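Local coordinates for predicted protein (Phaeodactylum tricornutum CCAP 1055/1, PDB 5Z5M), which probably catalyses the last two steps from urate to (S)-allantoin, hydrolysing 5-hydroxyisourate and then stereoselectively decarboxylating the product, at residues L183-L188 / M199-H204; E244-C249 / L266-L271; F259-P264 / S289-S294. One frame throughout, in Å; residues are numbered along the deposited sequence.

Interaction 1 of 3, residues L183-L188 / M199-H204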
ATOM      1  N   LEU A 183       5.586 -21.658  -4.712  1.00 10.08           N
ATOM      2  CA  LEU A 183       5.332 -20.253  -5.016  1.00  7.32           C
ATOM      3  C   LEU A 183       3.919 -20.066  -5.555  1.00  8.39           C
ATOM      4  O   LEU A 183       3.525 -20.715  -6.524  1.00 10.11           O
ATOM      5  CB  LEU A 183       6.351 -19.739  -6.036  1.00  9.18           C
ATOM      6  CG  LEU A 183       6.215 -18.302  -6.550  1.00 11.44           C
ATOM      7  CD1 LEU A 183       6.430 -17.279  -5.436  1.00  7.82           C
ATOM      8  CD2 LEU A 183       7.201 -18.063  -7.682  1.00 11.20           C
ATOM      9  N   THR A 184       3.155 -19.197  -4.905  1.00  9.72           N
ATOM     10  CA  THR A 184       1.814 -18.876  -5.365  1.00  8.34           C
ATOM     11  C   THR A 184       1.671 -17.383  -5.622  1.00 13.79           C
ATOM     12  O   THR A 184       2.517 -16.576  -5.217  1.00 14.43           O
ATOM     13  CB  THR A 184       0.737 -19.300  -4.349  1.00 14.99           C
ATOM     14  OG1 THR A 184       0.996 -18.667  -3.088  1.00 13.50           O
ATOM     15  CG2 THR A 184       0.718 -20.818  -4.175  1.00 13.03           C
ATOM     16  N   CYS A 185       0.574 -17.025  -6.278  1.00  9.12           N
ATOM     17  CA  CYS A 185       0.300 -15.647  -6.636  1.00 11.73           C
ATOM     18  C   CYS A 185      -1.194 -15.367  -6.547  1.00 17.96           C
ATOM     19  O   CYS A 185      -2.019 -16.259  -6.733  1.00 13.01           O
ATOM     20  CB  CYS A 185       0.813 -15.354  -8.044  1.00 18.50           C
ATOM     21  SG  CYS A 185       0.797 -13.602  -8.481  1.00 17.74           S
ATOM     22  N   HIS A 186      -1.526 -14.122  -6.242  1.00 10.54           N
ATOM     23  CA  HIS A 186      -2.902 -13.658  -6.197  1.00 14.00           C
ATOM     24  C   HIS A 186      -2.914 -12.237  -6.740  1.00 11.90           C
ATOM     25  O   HIS A 186      -2.014 -11.452  -6.441  1.00 12.60           O
ATOM     26  CB  HIS A 186      -3.440 -13.718  -4.764  1.00 17.30           C
ATOM     27  CG  HIS A 186      -4.813 -13.145  -4.598  1.00 23.87           C
ATOM     28  ND1 HIS A 186      -5.938 -13.743  -5.122  1.00 27.47           N
ATOM     29  CD2 HIS A 186      -5.241 -12.033  -3.955  1.00 23.83           C
ATOM     30  CE1 HIS A 186      -7.002 -13.019  -4.815  1.00 34.33           C
ATOM     31  NE2 HIS A 186      -6.605 -11.977  -4.108  1.00 45.64           N
ATOM     32  N   VAL A 187      -3.901 -11.908  -7.563  1.00  6.62           N
ATOM     33  CA  VAL A 187      -4.026 -10.541  -8.054  1.00  6.15           C
ATOM     34  C   VAL A 187      -5.351  -9.938  -7.602  1.00 11.40           C
ATOM     35  O   VAL A 187      -6.422 -10.510  -7.823  1.00 11.12           O
ATOM     36  CB  VAL A 187      -3.942 -10.460  -9.582  1.00 12.07           C
ATOM     37  CG1 VAL A 187      -4.019  -8.997 -10.023  1.00 10.31           C
ATOM     38  CG2 VAL A 187      -2.668 -11.121 -10.075  1.00 10.40           C
ATOM     39  N   LEU A 188      -5.268  -8.785  -6.951  1.00  6.77           N
ATOM     40  CA  LEU A 188      -6.456  -8.075  -6.496  1.00  8.30           C
ATOM     41  C   LEU A 188      -6.588  -6.710  -7.157  1.00  9.40           C
ATOM     42  O   LEU A 188      -5.660  -5.902  -7.114  1.00 11.14           O
ATOM     43  CB  LEU A 188      -6.422  -7.903  -4.983  1.00 12.55           C
ATOM     44  CG  LEU A 188      -7.582  -7.069  -4.445  1.00 19.55           C
ATOM     45  CD1 LEU A 188      -8.801  -7.940  -4.198  1.00 22.05           C
ATOM     46  CD2 LEU A 188      -7.163  -6.335  -3.186  1.00 35.07           C
ATOM     47  N   MET A 199      -6.176 -12.553 -16.077  1.00 12.91           N
ATOM     48  CA  MET A 199      -4.972 -11.759 -16.332  1.00 12.04           C
ATOM     49  C   MET A 199      -3.811 -12.682 -16.694  1.00  9.41           C
ATOM     50  O   MET A 199      -3.551 -13.647 -15.977  1.00 15.21           O
ATOM     51  CB  MET A 199      -4.601 -10.899 -15.111  1.00 13.53           C
ATOM     52  CG  MET A 199      -3.401  -9.975 -15.348  1.00 25.31           C
ATOM     53  SD  MET A 199      -2.856  -9.030 -13.905  1.00 20.12           S
ATOM     54  CE  MET A 199      -4.244  -7.925 -13.647  1.00 17.18           C
ATOM     55  N   ARG A 200      -3.125 -12.400 -17.801  1.00  7.28           N
ATOM     56  CA  ARG A 200      -1.930 -13.160 -18.171  1.00  8.90           C
ATOM     57  C   ARG A 200      -0.772 -12.774 -17.273  1.00 10.88           C
ATOM     58  O   ARG A 200      -0.578 -11.599 -16.968  1.00 10.91           O
ATOM     59  CB  ARG A 200      -1.530 -12.932 -19.635  1.00 10.56           C
ATOM     60  CG  ARG A 200      -2.507 -13.449 -20.663  1.00 27.15           C
ATOM     61  CD  ARG A 200      -1.921 -13.357 -22.071  1.00 25.58           C
ATOM     62  NE  ARG A 200      -1.383 -12.031 -22.377  1.00 17.26           N
ATOM     63  CZ  ARG A 200      -0.189 -11.814 -22.922  1.00 18.29           C
ATOM     64  NH1 ARG A 200       0.600 -12.834 -23.233  1.00 22.67           N
ATOM     65  NH2 ARG A 200       0.216 -10.575 -23.165  1.00 27.47           N
ATOM     66  N   ILE A 201      -0.003 -13.775 -16.867  1.00  9.54           N
ATOM     67  CA  ILE A 201       1.129 -13.583 -15.972  1.00  8.86           C
ATOM     68  C   ILE A 201       2.272 -14.486 -16.410  1.00 11.43           C
ATOM     69  O   ILE A 201       2.090 -15.695 -16.527  1.00 14.29           O
ATOM     70  CB  ILE A 201       0.775 -13.909 -14.509  1.00  8.23           C
ATOM     71  CG1 ILE A 201      -0.369 -13.029 -13.996  1.00 13.13           C
ATOM     72  CG2 ILE A 201       2.007 -13.742 -13.627  1.00 12.34           C
ATOM     73  CD1 ILE A 201      -0.870 -13.425 -12.600  1.00 10.38           C
ATOM     74  N   HIS A 202       3.440 -13.904 -16.669  1.00  7.71           N
ATOM     75  CA  HIS A 202       4.625 -14.698 -16.966  1.00  8.35           C
ATOM     76  C   HIS A 202       5.592 -14.681 -15.786  1.00 11.62           C
ATOM     77  O   HIS A 202       5.542 -13.785 -14.941  1.00  8.06           O
ATOM     78  CB  HIS A 202       5.324 -14.190 -18.230  1.00  8.67           C
ATOM     79  CG  HIS A 202       4.495 -14.335 -19.467  1.00 21.61           C
ATOM     80  ND1 HIS A 202       4.910 -13.872 -20.702  1.00 22.91           N
ATOM     81  CD2 HIS A 202       3.280 -14.892 -19.663  1.00 16.16           C
ATOM     82  CE1 HIS A 202       3.979 -14.137 -21.599  1.00 24.63           C
ATOM     83  NE2 HIS A 202       2.978 -14.754 -20.999  1.00 29.25           N
ATOM     84  N   LEU A 203       6.449 -15.695 -15.730  1.00  9.38           N
ATOM     85  CA  LEU A 203       7.453 -15.821 -14.678  1.00  8.47           C
ATOM     86  C   LEU A 203       8.793 -16.230 -15.279  1.00  9.63           C
ATOM     87  O   LEU A 203       8.883 -17.240 -15.983  1.00 11.78           O
ATOM     88  CB  LEU A 203       7.013 -16.849 -13.622  1.00  7.22           C
ATOM     89  CG  LEU A 203       7.958 -17.028 -12.425  1.00  6.00           C
ATOM     90  CD1 LEU A 203       8.161 -15.711 -11.675  1.00  7.00           C
ATOM     91  CD2 LEU A 203       7.439 -18.120 -11.476  1.00 11.09           C
ATOM     92  N   HIS A 204       9.820 -15.429 -15.018  1.00  8.06           N
ATOM     93  CA  HIS A 204      11.190 -15.753 -15.411  1.00  8.68           C
ATOM     94  C   HIS A 204      12.071 -15.956 -14.197  1.00  9.63           C
ATOM     95  O   HIS A 204      11.868 -15.313 -13.174  1.00 10.03           O
ATOM     96  CB  HIS A 204      11.802 -14.644 -16.267  1.00  9.48           C
ATOM     97  CG  HIS A 204      11.244 -14.568 -17.648  1.00 14.11           C
ATOM     98  ND1 HIS A 204      10.007 -14.027 -17.923  1.00 16.31           N
ATOM     99  CD2 HIS A 204      11.755 -14.960 -18.841  1.00 17.98           C
ATOM    100  CE1 HIS A 204       9.780 -14.086 -19.222  1.00 28.44           C
ATOM    101  NE2 HIS A 204      10.826 -14.650 -19.802  1.00 22.87           N
TER

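Interaction 2 of 3, residues E244-C249 / L266-L271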
ATOM      1  N   GLU A 244      11.344 -12.886 -11.730  1.00  7.72           N
ATOM      2  CA  GLU A 244      10.543 -11.736 -12.128  1.00 11.09           C
ATOM      3  C   GLU A 244       9.188 -12.164 -12.690  1.00  9.51           C
ATOM      4  O   GLU A 244       9.125 -12.925 -13.657  1.00  9.35           O
ATOM      5  CB  GLU A 244      11.300 -10.893 -13.160  1.00 15.10           C
ATOM      6  CG  GLU A 244      10.595  -9.618 -13.558  1.00 16.87           C
ATOM      7  CD  GLU A 244      11.457  -8.724 -14.439  1.00 39.24           C
ATOM      8  OE1 GLU A 244      11.046  -8.450 -15.589  1.00 45.72           O
ATOM      9  OE2 GLU A 244      12.536  -8.288 -13.976  1.00 22.25           O
ATOM     10  N   TRP A 245       8.107 -11.704 -12.056  1.00  7.22           N
ATOM     11  CA  TRP A 245       6.781 -11.799 -12.653  1.00  5.86           C
ATOM     12  C   TRP A 245       6.668 -10.756 -13.750  1.00 10.82           C
ATOM     13  O   TRP A 245       7.317  -9.711 -13.697  1.00 12.01           O
ATOM     14  CB  TRP A 245       5.644 -11.527 -11.659  1.00  9.59           C
ATOM     15  CG  TRP A 245       5.448 -12.431 -10.463  1.00 13.48           C
ATOM     16  CD1 TRP A 245       5.626 -12.084  -9.154  1.00 13.90           C
ATOM     17  CD2 TRP A 245       4.943 -13.778 -10.454  1.00  9.07           C
ATOM     18  NE1 TRP A 245       5.301 -13.135  -8.335  1.00 13.37           N
ATOM     19  CE2 TRP A 245       4.886 -14.190  -9.106  1.00 13.36           C
ATOM     20  CE3 TRP A 245       4.568 -14.684 -11.452  1.00  7.30           C
ATOM     21  CZ2 TRP A 245       4.465 -15.465  -8.728  1.00 10.93           C
ATOM     22  CZ3 TRP A 245       4.145 -15.956 -11.071  1.00  7.60           C
ATOM     23  CH2 TRP A 245       4.100 -16.329  -9.722  1.00 10.29           C
ATOM     24  N   THR A 246       5.809 -11.028 -14.721  1.00  5.88           N
ATOM     25  CA  THR A 246       5.340 -10.006 -15.641  1.00  8.91           C
ATOM     26  C   THR A 246       3.820 -10.034 -15.604  1.00  9.03           C
ATOM     27  O   THR A 246       3.211 -11.018 -16.012  1.00  9.07           O
ATOM     28  CB  THR A 246       5.847 -10.229 -17.086  1.00 17.68           C
ATOM     29  OG1 THR A 246       7.280 -10.214 -17.105  1.00 14.84           O
ATOM     30  CG2 THR A 246       5.329  -9.132 -18.003  1.00 15.40           C
ATOM     31  N   PHE A 247       3.213  -8.982 -15.062  1.00  6.73           N
ATOM     32  CA  PHE A 247       1.760  -8.887 -15.004  1.00  5.96           C
ATOM     33  C   PHE A 247       1.243  -8.054 -16.168  1.00  9.04           C
ATOM     34  O   PHE A 247       1.621  -6.891 -16.320  1.00 11.17           O
ATOM     35  CB  PHE A 247       1.301  -8.267 -13.684  1.00  4.77           C
ATOM     36  CG  PHE A 247       1.671  -9.071 -12.472  1.00  8.07           C
ATOM     37  CD1 PHE A 247       0.851 -10.094 -12.026  1.00  9.44           C
ATOM     38  CD2 PHE A 247       2.829  -8.790 -11.768  1.00  6.86           C
ATOM     39  CE1 PHE A 247       1.182 -10.835 -10.897  1.00  6.36           C
ATOM     40  CE2 PHE A 247       3.167  -9.517 -10.644  1.00  7.13           C
ATOM     41  CZ  PHE A 247       2.342 -10.550 -10.206  1.00 11.48           C
ATOM     42  N   PHE A 248       0.378  -8.635 -16.990  1.00 10.05           N
ATOM     43  CA  PHE A 248      -0.153  -7.897 -18.135  1.00  7.07           C
ATOM     44  C   PHE A 248      -1.453  -7.202 -17.750  1.00 12.62           C
ATOM     45  O   PHE A 248      -2.538  -7.614 -18.154  1.00 15.08           O
ATOM     46  CB  PHE A 248      -0.350  -8.833 -19.333  1.00  9.08           C
ATOM     47  CG  PHE A 248       0.942  -9.353 -19.899  1.00 15.66           C
ATOM     48  CD1 PHE A 248       1.503 -10.524 -19.419  1.00 11.79           C
ATOM     49  CD2 PHE A 248       1.616  -8.646 -20.882  1.00 20.85           C
ATOM     50  CE1 PHE A 248       2.702 -10.999 -19.927  1.00 17.79           C
ATOM     51  CE2 PHE A 248       2.813  -9.109 -21.391  1.00 18.69           C
ATOM     52  CZ  PHE A 248       3.359 -10.285 -20.912  1.00 17.30           C
ATOM     53  N   CYS A 249      -1.327  -6.132 -16.967  1.00  9.77           N
ATOM     54  CA  CYS A 249      -2.485  -5.470 -16.377  1.00  9.61           C
ATOM     55  C   CYS A 249      -3.264  -4.630 -17.374  1.00 12.29           C
ATOM     56  O   CYS A 249      -4.461  -4.413 -17.198  1.00 15.19           O
ATOM     57  CB  CYS A 249      -2.056  -4.593 -15.206  1.00 19.17           C
ATOM     58  SG  CYS A 249      -1.372  -5.538 -13.854  1.00 23.14           S
ATOM     59  N   LEU A 266      -0.029   2.538 -16.008  1.00  9.34           N
ATOM     60  CA  LEU A 266       0.363   1.153 -15.762  1.00 14.76           C
ATOM     61  C   LEU A 266      -0.264   0.247 -16.806  1.00 20.24           C
ATOM     62  O   LEU A 266      -1.473   0.293 -17.005  1.00 20.18           O
ATOM     63  CB  LEU A 266      -0.084   0.690 -14.376  1.00 13.61           C
ATOM     64  CG  LEU A 266       0.533   1.320 -13.131  1.00 17.98           C
ATOM     65  CD1 LEU A 266      -0.060   0.643 -11.887  1.00 14.51           C
ATOM     66  CD2 LEU A 266       2.050   1.200 -13.152  1.00 17.12           C
ATOM     67  N   ASP A 267       0.544  -0.565 -17.480  1.00 14.22           N
ATOM     68  CA  ASP A 267      -0.014  -1.640 -18.293  1.00 23.65           C
ATOM     69  C   ASP A 267       0.713  -2.941 -17.975  1.00 20.14           C
ATOM     70  O   ASP A 267       0.168  -3.808 -17.300  1.00 29.00           O
ATOM     71  CB  ASP A 267       0.039  -1.312 -19.795  1.00 22.97           C
ATOM     72  CG  ASP A 267       1.384  -0.772 -20.246  1.00 32.27           C
ATOM     73  OD1 ASP A 267       2.417  -1.148 -19.656  1.00 45.56           O
ATOM     74  OD2 ASP A 267       1.405   0.025 -21.209  1.00 50.18           O
ATOM     75  N   THR A 268       1.956  -3.064 -18.423  1.00 16.34           N
ATOM     76  CA  THR A 268       2.754  -4.239 -18.100  1.00 11.96           C
ATOM     77  C   THR A 268       3.620  -3.979 -16.862  1.00 13.56           C
ATOM     78  O   THR A 268       4.427  -3.058 -16.850  1.00 19.65           O
ATOM     79  CB  THR A 268       3.642  -4.639 -19.288  1.00 29.62           C
ATOM     80  OG1 THR A 268       2.821  -4.864 -20.443  1.00 34.02           O
ATOM     81  CG2 THR A 268       4.413  -5.896 -18.969  1.00 28.53           C
ATOM     82  N   ILE A 269       3.449  -4.795 -15.826  1.00 12.00           N
ATOM     83  CA  ILE A 269       4.154  -4.577 -14.561  1.00  8.84           C
ATOM     84  C   ILE A 269       5.151  -5.687 -14.261  1.00 11.27           C
ATOM     85  O   ILE A 269       4.760  -6.850 -14.089  1.00 10.88           O
ATOM     86  CB  ILE A 269       3.176  -4.473 -13.372  1.00 10.84           C
ATOM     87  CG1 ILE A 269       2.205  -3.309 -13.565  1.00 17.51           C
ATOM     88  CG2 ILE A 269       3.943  -4.342 -12.042  1.00 13.86           C
ATOM     89  CD1 ILE A 269       1.231  -3.140 -12.409  1.00 19.28           C
ATOM     90  N   PRO A 270       6.445  -5.340 -14.208  1.00 11.88           N
ATOM     91  CA  PRO A 270       7.449  -6.299 -13.742  1.00 14.12           C
ATOM     92  C   PRO A 270       7.506  -6.323 -12.213  1.00 16.96           C
ATOM     93  O   PRO A 270       7.363  -5.276 -11.577  1.00 11.83           O
ATOM     94  CB  PRO A 270       8.748  -5.755 -14.336  1.00 20.37           C
ATOM     95  CG  PRO A 270       8.536  -4.277 -14.342  1.00 14.77           C
ATOM     96  CD  PRO A 270       7.062  -4.072 -14.652  1.00  9.08           C
ATOM     97  N   LEU A 271       7.681  -7.506 -11.640  1.00 12.18           N
ATOM     98  CA  LEU A 271       7.819  -7.652 -10.193  1.00 12.50           C
ATOM     99  C   LEU A 271       9.007  -8.553  -9.913  1.00  9.05           C
ATOM    100  O   LEU A 271       8.904  -9.776 -10.012  1.00 10.65           O
ATOM    101  CB  LEU A 271       6.544  -8.230  -9.566  1.00 16.48           C
ATOM    102  CG  LEU A 271       6.128  -7.712  -8.185  1.00 16.80           C
ATOM    103  CD1 LEU A 271       5.860  -6.223  -8.258  1.00 33.67           C
ATOM    104  CD2 LEU A 271       4.890  -8.446  -7.657  1.00 10.02           C
TER

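Interaction 3 of 3, residues F259-P264 / S289-S294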
ATOM      1  N   PHE A 259     -11.242   3.005 -17.264  1.00 11.74           N
ATOM      2  CA  PHE A 259     -10.549   4.131 -17.873  1.00 17.12           C
ATOM      3  C   PHE A 259      -9.060   4.078 -17.580  1.00 19.84           C
ATOM      4  O   PHE A 259      -8.639   3.947 -16.428  1.00 12.17           O
ATOM      5  CB  PHE A 259     -11.104   5.469 -17.398  1.00 12.20           C
ATOM      6  CG  PHE A 259     -10.376   6.644 -17.982  1.00 19.44           C
ATOM      7  CD1 PHE A 259     -10.593   7.018 -19.301  1.00 21.50           C
ATOM      8  CD2 PHE A 259      -9.454   7.355 -17.230  1.00 28.38           C
ATOM      9  CE1 PHE A 259      -9.915   8.093 -19.855  1.00 24.06           C
ATOM     10  CE2 PHE A 259      -8.772   8.431 -17.779  1.00 26.97           C
ATOM     11  CZ  PHE A 259      -9.004   8.798 -19.093  1.00 23.96           C
ATOM     12  N   THR A 260      -8.278   4.155 -18.650  1.00 14.33           N
ATOM     13  CA  THR A 260      -6.833   4.304 -18.568  1.00 14.32           C
ATOM     14  C   THR A 260      -6.418   5.393 -19.555  1.00 18.84           C
ATOM     15  O   THR A 260      -7.161   5.713 -20.483  1.00 19.17           O
ATOM     16  CB  THR A 260      -6.095   2.985 -18.887  1.00 15.11           C
ATOM     17  OG1 THR A 260      -6.532   2.485 -20.159  1.00 21.81           O
ATOM     18  CG2 THR A 260      -6.377   1.930 -17.822  1.00 21.07           C
ATOM     19  N   SER A 261      -5.245   5.976 -19.345  1.00 12.06           N
ATOM     20  CA  SER A 261      -4.730   6.982 -20.263  1.00 11.53           C
ATOM     21  C   SER A 261      -4.360   6.334 -21.596  1.00 17.72           C
ATOM     22  O   SER A 261      -4.073   5.137 -21.647  1.00 14.49           O
ATOM     23  CB  SER A 261      -3.519   7.698 -19.657  1.00 19.44           C
ATOM     24  OG  SER A 261      -3.871   8.379 -18.462  1.00 20.64           O
ATOM     25  N   GLY A 262      -4.391   7.124 -22.670  1.00 20.28           N
ATOM     26  CA  GLY A 262      -4.031   6.646 -23.998  1.00 29.13           C
ATOM     27  C   GLY A 262      -2.698   5.927 -23.977  1.00 27.99           C
ATOM     28  O   GLY A 262      -2.572   4.823 -24.496  1.00 27.04           O
ATOM     29  N   GLN A 263      -1.705   6.574 -23.379  1.00 21.24           N
ATOM     30  CA  GLN A 263      -0.489   5.912 -22.927  1.00 16.88           C
ATOM     31  C   GLN A 263      -0.721   5.555 -21.465  1.00 12.46           C
ATOM     32  O   GLN A 263      -0.618   6.417 -20.600  1.00 13.14           O
ATOM     33  CB  GLN A 263       0.731   6.826 -23.085  1.00 15.31           C
ATOM     34  CG  GLN A 263       2.050   6.229 -22.611  1.00 16.68           C
ATOM     35  CD  GLN A 263       2.601   5.204 -23.579  1.00 21.35           C
ATOM     36  OE1 GLN A 263       2.871   5.514 -24.738  1.00 26.88           O
ATOM     37  NE2 GLN A 263       2.765   3.976 -23.113  1.00 20.73           N
ATOM     38  N   PRO A 264      -1.084   4.296 -21.187  1.00 12.51           N
ATOM     39  CA  PRO A 264      -1.500   3.974 -19.817  1.00 17.06           C
ATOM     40  C   PRO A 264      -0.381   4.180 -18.798  1.00  8.43           C
ATOM     41  O   PRO A 264       0.776   3.879 -19.079  1.00 10.18           O
ATOM     42  CB  PRO A 264      -1.903   2.496 -19.905  1.00 13.42           C
ATOM     43  CG  PRO A 264      -1.215   1.970 -21.122  1.00 24.27           C
ATOM     44  CD  PRO A 264      -1.113   3.123 -22.078  1.00 18.49           C
ATOM     45  N   SER A 289      -4.370  -1.087  -9.258  1.00  9.34           N
ATOM     46  CA  SER A 289      -5.388  -0.283  -9.929  1.00 12.17           C
ATOM     47  C   SER A 289      -4.692   0.297 -11.163  1.00 10.98           C
ATOM     48  O   SER A 289      -3.495   0.070 -11.345  1.00  9.27           O
ATOM     49  CB  SER A 289      -5.939   0.809  -9.004  1.00 12.66           C
ATOM     50  OG  SER A 289      -5.037   1.901  -8.878  1.00 10.05           O
ATOM     51  N   PRO A 290      -5.420   1.025 -12.031  1.00  7.88           N
ATOM     52  CA  PRO A 290      -4.674   1.628 -13.142  1.00 12.41           C
ATOM     53  C   PRO A 290      -3.631   2.660 -12.697  1.00 10.43           C
ATOM     54  O   PRO A 290      -2.783   3.056 -13.505  1.00 10.00           O
ATOM     55  CB  PRO A 290      -5.773   2.303 -13.976  1.00 13.19           C
ATOM     56  CG  PRO A 290      -6.989   1.517 -13.684  1.00  9.34           C
ATOM     57  CD  PRO A 290      -6.876   1.127 -12.233  1.00 15.86           C
ATOM     58  N   TRP A 291      -3.688   3.079 -11.435  1.00  6.46           N
ATOM     59  CA  TRP A 291      -2.905   4.227 -10.979  1.00  6.03           C
ATOM     60  C   TRP A 291      -2.018   3.913  -9.783  1.00  9.52           C
ATOM     61  O   TRP A 291      -1.390   4.808  -9.218  1.00  8.99           O
ATOM     62  CB  TRP A 291      -3.838   5.386 -10.626  1.00  9.01           C
ATOM     63  CG  TRP A 291      -4.917   5.596 -11.645  1.00 11.45           C
ATOM     64  CD1 TRP A 291      -6.212   5.170 -11.565  1.00 12.17           C
ATOM     65  CD2 TRP A 291      -4.796   6.275 -12.906  1.00 14.69           C
ATOM     66  NE1 TRP A 291      -6.903   5.543 -12.691  1.00 13.48           N
ATOM     67  CE2 TRP A 291      -6.056   6.223 -13.529  1.00  7.73           C
ATOM     68  CE3 TRP A 291      -3.745   6.923 -13.563  1.00 14.73           C
ATOM     69  CZ2 TRP A 291      -6.296   6.792 -14.780  1.00 17.52           C
ATOM     70  CZ3 TRP A 291      -3.987   7.492 -14.809  1.00 15.19           C
ATOM     71  CH2 TRP A 291      -5.249   7.419 -15.402  1.00 17.54           C
ATOM     72  N   SER A 292      -1.957   2.644  -9.402  1.00  3.53           N
ATOM     73  CA  SER A 292      -1.188   2.262  -8.220  1.00  5.94           C
ATOM     74  C   SER A 292      -0.947   0.770  -8.184  1.00 10.35           C
ATOM     75  O   SER A 292      -1.728  -0.004  -8.737  1.00  8.88           O
ATOM     76  CB  SER A 292      -1.923   2.696  -6.951  1.00 11.74           C
ATOM     77  OG  SER A 292      -3.090   1.906  -6.770  1.00 14.83           O
ATOM     78  N   PHE A 293       0.128   0.348  -7.530  1.00  7.91           N
ATOM     79  CA  PHE A 293       0.258  -1.062  -7.246  1.00 13.34           C
ATOM     80  C   PHE A 293       1.180  -1.300  -6.061  1.00 11.24           C
ATOM     81  O   PHE A 293       1.970  -0.431  -5.673  1.00  4.94           O
ATOM     82  CB  PHE A 293       0.724  -1.849  -8.488  1.00 10.73           C
ATOM     83  CG  PHE A 293       2.172  -1.664  -8.857  1.00 13.47           C
ATOM     84  CD1 PHE A 293       3.135  -2.546  -8.394  1.00 14.84           C
ATOM     85  CD2 PHE A 293       2.558  -0.664  -9.729  1.00 16.13           C
ATOM     86  CE1 PHE A 293       4.464  -2.402  -8.752  1.00 18.38           C
ATOM     87  CE2 PHE A 293       3.886  -0.518 -10.101  1.00 18.63           C
ATOM     88  CZ  PHE A 293       4.841  -1.380  -9.604  1.00 20.71           C
ATOM     89  N   SER A 294       1.041  -2.480  -5.473  1.00  8.29           N
ATOM     90  CA  SER A 294       1.858  -2.849  -4.328  1.00  7.54           C
ATOM     91  C   SER A 294       2.006  -4.360  -4.239  1.00 11.84           C
ATOM     92  O   SER A 294       1.238  -5.121  -4.831  1.00 11.43           O
ATOM     93  CB  SER A 294       1.256  -2.304  -3.030  1.00 12.84           C
ATOM     94  OG  SER A 294      -0.048  -2.811  -2.819  1.00 27.78           O
TER
HETATM   95  O   HOH W   1      -9.414   4.738 -13.924  1.00 15.69           O

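Interaction 1 of 3, residues L183-L188 / M199-H204
Val-187 offers its two methyl branches to two different partners, Met-199 just before the facing strand and Ile-201 on it. CG1 meets the end of Met-199, 3.8 Å from its CE, while CG2 runs tip to tip into Ile-201, 3.9 Å from its CD1. The thioether crosses the valine at about a right angle: its chain runs extended as far as SD and then bends (chi3 -67°), which brings CE against CG1. The CD1 bump of Ile-201 drops into the hollow between Val-187 and Cys-185, whose SG lies 4.4 Å from that CD1, a looser fit. At the far end Leu-183 and Leu-203 reach for each other, with only their CD2 methyls meeting, at 3.8 Å.

Every touching side chain is buried, yet the backbones stay well apart, 9.6 Å between CA of Cys-185 and CA of Ile-201. The side chains of the two sheets of the transthyretin-like sandwich meet here, each sheet contributing its own inward-facing row. Trp-245 and Phe-247 from the neighbouring strand pack on both Cys-185 and Ile-201, whereas Arg-200 turns to the other face of its sheet and pairs with Glu-251.

With methyl groups and sulfur atoms as the sole partners, the two strands are held by shape and by exclusion of water, without the directional bonds that would fix their register.

Interaction 2 of 3, residues E244-C249 / L266-L271
The carbonyl oxygen Ile-269 O is approached by several groups of the opposite strand. Phe-247 N gives it a nearly straight hydrogen bond (2.8 Å, 177° at the hydrogen), Thr-246 adds a softer CA-H...O contact with CA 3.6 Å from it, and the edge of the Phe-247 ring lies close by. The bond is returned by Ile-269 N to Phe-247 O, also 2.8 Å. Further along, Trp-245 and Leu-271 form a second hydrogen-bonded pair, with Trp-245 N 2.9 Å from Leu-271 O. This is regular antiparallel pairing, with Thr-246/Pro-270 and Phe-248/Thr-268 as the non-hydrogen-bonded pairs.

On the face turned to the sandwich interior, Leu-271 sits between two aromatics. Its CB lies in the plane of both rings, at their edges, 4.0 Å from Trp-245 CD1, and its CD2 comes within 3.6 Å of Phe-247 CE2. Phe-247 reaches it because its ring stands anti to its own carbonyl carbon (chi1 -62°). Phe-293 of the other sheet covers both Ile-269 and Leu-271. Just past the strand end, Cys-249 SG meets Ile-269 CD1 at 3.8 Å.

The opposite face carries Thr-246 and Thr-268, whose CG2 methyls press together at 3.5 Å, tighter than usual. Beside them the carboxylate of Glu-244 runs alongside Pro-270, its OE2 held in a salt bridge by Arg-272.

The chemistry is thus split in two: paired amides set the register of the strands, while one face is greasy enough for the core and the other carries threonine hydroxyls beside the Phe-248 ring and Pro-270, partly exposed and in part covered by Arg-272 of the third subunit.

Interaction 3 of 3, residues F259-P264 / S289-S294
Trp-291 has the largest share of this contact, meeting the 259-264 loop with the rim of its indole. CZ2 lies 4.0 Å from Phe-259 CD2, the two side chains crossing obliquely, and CH2 approaches Ser-261 OG edge-on at 3.5 Å. The pyrrole end of the same rim is tied by water: one molecule accepts from Trp-291 NE1 (2.9 Å) and donates to Phe-259 O (2.7 Å), lying in the indole plane. That bridge supplies the polar link between the two segments and satisfies the buried ring's N-H.

Pro-290 fills in beneath. Its CB sits over one face of the indole, towards the rim, and also meets Thr-260 CG2 at 3.9 Å, the two side chains roughly perpendicular; Phe-253 of helix 249-256 packs on both. Behind the indole, Trp-291 N donates to Ser-289 OG (3.1 Å), closing an ST turn that fixes the bend from which the ring projects.

That bend is the tight connection between the last two strands of the transthyretin-like fold, here packed against the loop that follows its single helix. As is usual in this family, the turn also lies at a subunit interface, with Trp-291 touching Gly-191 of the fourth subunit.

All three contacts belong to the transthyretin-like part of the chain. From the N terminus, interaction 1 comes first and stands in series with the others, closing a ten-residue connection that carries the chain from one sheet to the other. Interactions 2 and 3 cross: 244-249, then 259-264, then 266-271, then 289-294, so the loop around helix 249-256 is closed by strand pairing and also fastened to the final turn. Interactions 1 and 2 share a sheet, joined where Thr-246 N and His-202 O probably hydrogen bond. Leu-266 CD1 packs against Ser-289 O, linking interaction 2 to interaction 3, and both of these touch the third subunit.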